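Queuine lyase ([Clostridium] spiroforme DSM 1552, PDB 6P78) probably cleaves a C-N bond of queuine by radical chemistry, as a radical SAM enzyme that binds a [4Fe-4S] cluster and S-adenosylmethionine. Local coordinates at residues Cys45-Cys53 with Asn153-His161. Numbering follows the deposited sequence.
Sequences CIWGKCSFC and NNVLNKNIH. With SF4 (iron/sulfur cluster), chain B; SAM (S-adenosylmethionine), chain D.
The cluster-binding loop of the radical SAM core, with its CxxxxCxxC motif, is hydrogen-bonded to residues 155-157 through Trp47, Ser51 and Lys49. Cys45, Cys50 and Cys53 each give a thiolate to one iron; the amino nitrogen and carboxylate of S-adenosylmethionine chelate the fourth, the usual arrangement of the family. Lys158 CB points away from the loop, but bends at chi2 (-72°) and chi3 bring its chain back along Cys50, CD 3.5 Å from SG. There its amine hydrogen-bonds OXT of S-adenosylmethionine (NZ to OXT, 2.8 Å) and forms a salt bridge with Glu145. At the edge of the Phe52 ring, Lys158 CD lies near CE2 and the adenine C8 near CE1; Leu156 CB packs against CE2. The indole N-H of Trp47 donates a hydrogen bond to Asn157 O (NE1 to O, 2.8 Å), nearly in the ring plane, while Asn159 lays CB over one face of the six-membered ring, 3.6 Å from its centroid, in a CH-pi contact. Lys49 CE lies toward the rim of the opposite face. Asn157, whose positive phi suits asparagine, returns ND2 to Lys49 O at 2.9 Å. Small enough to fit close to the backbone, Ser51 grips two successive carbonyls: N to Leu156 O, 3.0 Å, and OG to Val155 O, 2.8 Å. The contact thus ties the loop between strand 35-39 and helix 63-74 to the C-terminal part of helix 149-155 and the turn after it, with Leu156 and Phe52 both touching Met178 of strand 178-179.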
loop_
_atom_site.group_PDB
_atom_site.type_symbol
_atom_site.label_atom_id
_atom_site.label_comp_id
_atom_site.label_asym_id
_atom_site.label_seq_id
_atom_site.Cartn_x
_atom_site.Cartn_y
_atom_site.Cartn_z
ATOM N N CYS A 45 8.344 10.714 -4.210
ATOM C CA CYS A 45 7.393 9.983 -5.050
ATOM C C CYS A 45 7.379 10.557 -6.469
ATOM O O CYS A 45 7.335 11.777 -6.657
ATOM C CB CYS A 45 6.021 10.078 -4.404
ATOM S SG CYS A 45 4.733 9.325 -5.391
ATOM N N ILE A 46 7.461 9.678 -7.475
ATOM C CA ILE A 46 7.643 10.188 -8.831
ATOM C C ILE A 46 6.390 10.894 -9.303
ATOM O O ILE A 46 6.447 11.740 -10.203
ATOM C CB ILE A 46 8.051 9.065 -9.800
ATOM C CG1 ILE A 46 7.044 7.917 -9.748
ATOM C CG2 ILE A 46 9.481 8.619 -9.505
ATOM C CD1 ILE A 46 6.093 7.870 -10.921
ATOM N N TRP A 47 5.241 10.565 -8.718
ATOM C CA TRP A 47 4.008 11.294 -9.046
ATOM C C TRP A 47 3.859 12.441 -8.047
ATOM O O TRP A 47 3.999 13.611 -8.409
ATOM C CB TRP A 47 2.815 10.337 -9.061
ATOM C CG TRP A 47 1.490 11.011 -9.314
ATOM C CD1 TRP A 47 0.398 11.022 -8.480
ATOM C CD2 TRP A 47 1.110 11.749 -10.478
ATOM N NE1 TRP A 47 -0.626 11.742 -9.050
ATOM C CE2 TRP A 47 -0.213 12.203 -10.276
ATOM C CE3 TRP A 47 1.762 12.079 -11.672
ATOM C CZ2 TRP A 47 -0.899 12.958 -11.229
ATOM C CZ3 TRP A 47 1.081 12.837 -12.619
ATOM C CH2 TRP A 47 -0.238 13.275 -12.389
ATOM N N GLY A 48 3.598 12.113 -6.787
ATOM C CA GLY A 48 3.612 13.119 -5.740
ATOM C C GLY A 48 2.496 14.141 -5.775
ATOM O O GLY A 48 2.570 15.128 -5.048
ATOM N N LYS A 49 1.446 13.942 -6.578
ATOM C CA LYS A 49 0.429 14.975 -6.753
ATOM C C LYS A 49 -0.974 14.525 -6.354
ATOM O O LYS A 49 -1.948 15.238 -6.623
ATOM C CB LYS A 49 0.459 15.477 -8.196
ATOM C CG LYS A 49 1.767 16.190 -8.499
ATOM C CD LYS A 49 1.712 16.900 -9.825
ATOM C CE LYS A 49 1.807 15.911 -10.961
ATOM N NZ LYS A 49 1.478 16.550 -12.273
ATOM N N CYS A 50 -1.104 13.391 -5.683
ATOM C CA CYS A 50 -2.420 12.947 -5.229
ATOM C C CYS A 50 -2.984 13.969 -4.247
ATOM O O CYS A 50 -2.277 14.462 -3.369
ATOM C CB CYS A 50 -2.296 11.552 -4.598
ATOM S SG CYS A 50 -1.711 10.283 -5.778
ATOM N N SER A 51 -4.256 14.319 -4.407
ATOM C CA SER A 51 -4.758 15.478 -3.683
ATOM C C SER A 51 -4.870 15.242 -2.182
ATOM O O SER A 51 -4.933 16.219 -1.429
ATOM C CB SER A 51 -6.125 15.892 -4.247
ATOM O OG SER A 51 -7.023 14.804 -4.175
ATOM N N PHE A 52 -4.895 13.984 -1.740
ATOM C CA PHE A 52 -5.211 13.603 -0.359
ATOM C C PHE A 52 -4.015 13.115 0.423
ATOM O O PHE A 52 -4.168 12.745 1.591
ATOM C CB PHE A 52 -6.225 12.459 -0.348
ATOM C CG PHE A 52 -5.696 11.243 -1.043
ATOM C CD1 PHE A 52 -4.964 10.289 -0.352
ATOM C CD2 PHE A 52 -5.869 11.099 -2.421
ATOM C CE1 PHE A 52 -4.422 9.207 -1.013
ATOM C CE2 PHE A 52 -5.344 10.014 -3.089
ATOM C CZ PHE A 52 -4.624 9.066 -2.390
ATOM N N CYS A 53 -2.863 12.996 -0.215
ATOM C CA CYS A 53 -1.737 12.259 0.345
ATOM C C CYS A 53 -0.754 13.223 1.002
ATOM O O CYS A 53 -0.331 14.204 0.380
ATOM C CB CYS A 53 -1.029 11.453 -0.748
ATOM S SG CYS A 53 0.423 10.564 -0.079
ATOM N N ASN A 153 -9.288 9.950 -10.858
ATOM C CA ASN A 153 -8.381 10.789 -11.626
ATOM C C ASN A 153 -8.738 12.266 -11.617
ATOM O O ASN A 153 -7.836 13.099 -11.728
ATOM C CB ASN A 153 -8.303 10.282 -13.065
ATOM C CG ASN A 153 -7.567 8.965 -13.146
ATOM O OD1 ASN A 153 -6.584 8.752 -12.419
ATOM N ND2 ASN A 153 -8.031 8.069 -14.004
ATOM N N ASN A 154 -10.006 12.616 -11.421
ATOM C CA ASN A 154 -10.409 14.016 -11.414
ATOM C C ASN A 154 -10.527 14.605 -10.015
ATOM O O ASN A 154 -10.482 15.828 -9.878
ATOM C CB ASN A 154 -11.755 14.199 -12.129
ATOM C CG ASN A 154 -11.704 13.798 -13.592
ATOM O OD1 ASN A 154 -10.627 13.710 -14.176
ATOM N ND2 ASN A 154 -12.883 13.571 -14.204
ATOM N N VAL A 155 -10.744 13.790 -8.992
ATOM C CA VAL A 155 -10.855 14.269 -7.618
ATOM C C VAL A 155 -9.602 13.948 -6.815
ATOM O O VAL A 155 -9.024 14.825 -6.175
ATOM C CB VAL A 155 -12.103 13.688 -6.925
ATOM C CG1 VAL A 155 -12.243 14.275 -5.522
ATOM C CG2 VAL A 155 -13.373 13.959 -7.746
ATOM N N LEU A 156 -9.176 12.687 -6.833
ATOM C CA LEU A 156 -8.018 12.249 -6.053
ATOM C C LEU A 156 -6.706 12.449 -6.794
ATOM O O LEU A 156 -5.640 12.276 -6.187
ATOM C CB LEU A 156 -8.163 10.767 -5.686
ATOM C CG LEU A 156 -9.459 10.417 -4.930
ATOM C CD1 LEU A 156 -9.501 8.936 -4.592
ATOM C CD2 LEU A 156 -9.585 11.266 -3.669
ATOM N N ASN A 157 -6.781 12.763 -8.088
ATOM C CA ASN A 157 -5.638 13.076 -8.944
ATOM C C ASN A 157 -4.577 11.977 -8.911
ATOM O O ASN A 157 -3.377 12.249 -8.792
ATOM C CB ASN A 157 -5.025 14.429 -8.581
ATOM C CG ASN A 157 -4.140 14.975 -9.694
ATOM O OD1 ASN A 157 -4.455 14.834 -10.884
ATOM N ND2 ASN A 157 -3.016 15.582 -9.317
ATOM N N LYS A 158 -5.015 10.729 -9.080
ATOM C CA LYS A 158 -4.072 9.599 -8.992
ATOM C C LYS A 158 -3.299 9.349 -10.282
ATOM O O LYS A 158 -2.249 8.706 -10.241
ATOM C CB LYS A 158 -4.806 8.301 -8.657
ATOM C CG LYS A 158 -5.466 8.246 -7.302
ATOM C CD LYS A 158 -4.476 8.141 -6.156
ATOM C CE LYS A 158 -3.338 7.198 -6.391
ATOM N NZ LYS A 158 -2.728 6.791 -5.065
ATOM N N ASN A 159 -3.811 9.803 -11.428
ATOM C CA ASN A 159 -3.240 9.474 -12.738
ATOM C C ASN A 159 -3.066 7.958 -12.895
ATOM O O ASN A 159 -1.984 7.449 -13.186
ATOM C CB ASN A 159 -1.928 10.225 -12.968
ATOM C CG ASN A 159 -1.399 10.087 -14.396
ATOM O OD1 ASN A 159 -2.125 9.682 -15.316
ATOM N ND2 ASN A 159 -0.122 10.410 -14.582
ATOM N N ILE A 160 -4.182 7.237 -12.747
ATOM C CA ILE A 160 -4.201 5.782 -12.884
ATOM C C ILE A 160 -5.229 5.448 -13.948
ATOM O O ILE A 160 -6.434 5.610 -13.718
ATOM C CB ILE A 160 -4.536 5.086 -11.560
ATOM C CG1 ILE A 160 -3.404 5.275 -10.537
ATOM C CG2 ILE A 160 -4.815 3.577 -11.766
ATOM C CD1 ILE A 160 -3.821 4.808 -9.118
ATOM N N HIS A 161 -4.771 4.975 -15.098
ATOM C CA HIS A 161 -5.638 4.805 -16.263
ATOM C C HIS A 161 -5.559 3.363 -16.724
ATOM O O HIS A 161 -4.486 2.899 -17.109
ATOM C CB HIS A 161 -5.219 5.753 -17.377
ATOM C CG HIS A 161 -5.364 7.193 -17.007
ATOM N ND1 HIS A 161 -6.508 7.914 -17.264
ATOM C CD2 HIS A 161 -4.528 8.032 -16.350
ATOM C CE1 HIS A 161 -6.358 9.149 -16.814
ATOM N NE2 HIS A 161 -5.169 9.240 -16.240
HETATM FE FE1 SF4 B . 2.689 9.294 -4.118
HETATM FE FE2 SF4 B . 1.041 7.150 -3.674
HETATM FE FE3 SF4 B . 0.047 9.491 -4.526
HETATM FE FE4 SF4 B . 1.023 9.445 -2.091
HETATM S S1 SF4 B . -0.787 8.190 -2.797
HETATM S S2 SF4 B . 1.443 11.093 -3.637
HETATM S S3 SF4 B . 2.723 7.970 -2.250
HETATM S S4 SF4 B . 1.403 8.180 -5.667
HETATM N N SAM D . 2.349 5.186 -4.196
HETATM C CA SAM D . 1.575 3.980 -4.440
HETATM C C SAM D . 0.231 4.346 -5.053
HETATM O O SAM D . -0.306 3.590 -5.867
HETATM O OXT SAM D . -0.320 5.422 -4.779
HETATM C CB SAM D . 1.417 3.197 -3.139
HETATM C CG SAM D . 0.226 3.538 -2.240
HETATM S SD SAM D . 0.457 4.910 -1.073
HETATM C CE SAM D . 2.203 4.720 -0.609
HETATM C "C5'" SAM D . -0.356 4.373 0.472
HETATM C "C4'" SAM D . -1.894 4.263 0.579
HETATM O "O4'" SAM D . -2.367 4.802 1.808
HETATM C "C3'" SAM D . -2.711 4.981 -0.492
HETATM O "O3'" SAM D . -2.831 4.216 -1.677
HETATM C "C2'" SAM D . -4.053 5.174 0.202
HETATM O "O2'" SAM D . -4.895 4.039 -0.035
HETATM C "C1'" SAM D . -3.704 5.235 1.689
HETATM N N9 SAM D . -3.890 6.602 2.260
HETATM C C8 SAM D . -3.215 7.768 1.963
HETATM N N7 SAM D . -3.716 8.778 2.709
HETATM C C5 SAM D . -4.707 8.275 3.487
HETATM C C6 SAM D . -5.566 8.844 4.421
HETATM N N6 SAM D . -5.495 10.136 4.719
HETATM N N1 SAM D . -6.493 8.054 5.053
HETATM C C2 SAM D . -6.599 6.715 4.753
HETATM N N3 SAM D . -5.759 6.149 3.837
HETATM C C4 SAM D . -4.817 6.915 3.214
HETATM O O HOH W 1 -1.525 17.069 -11.648
#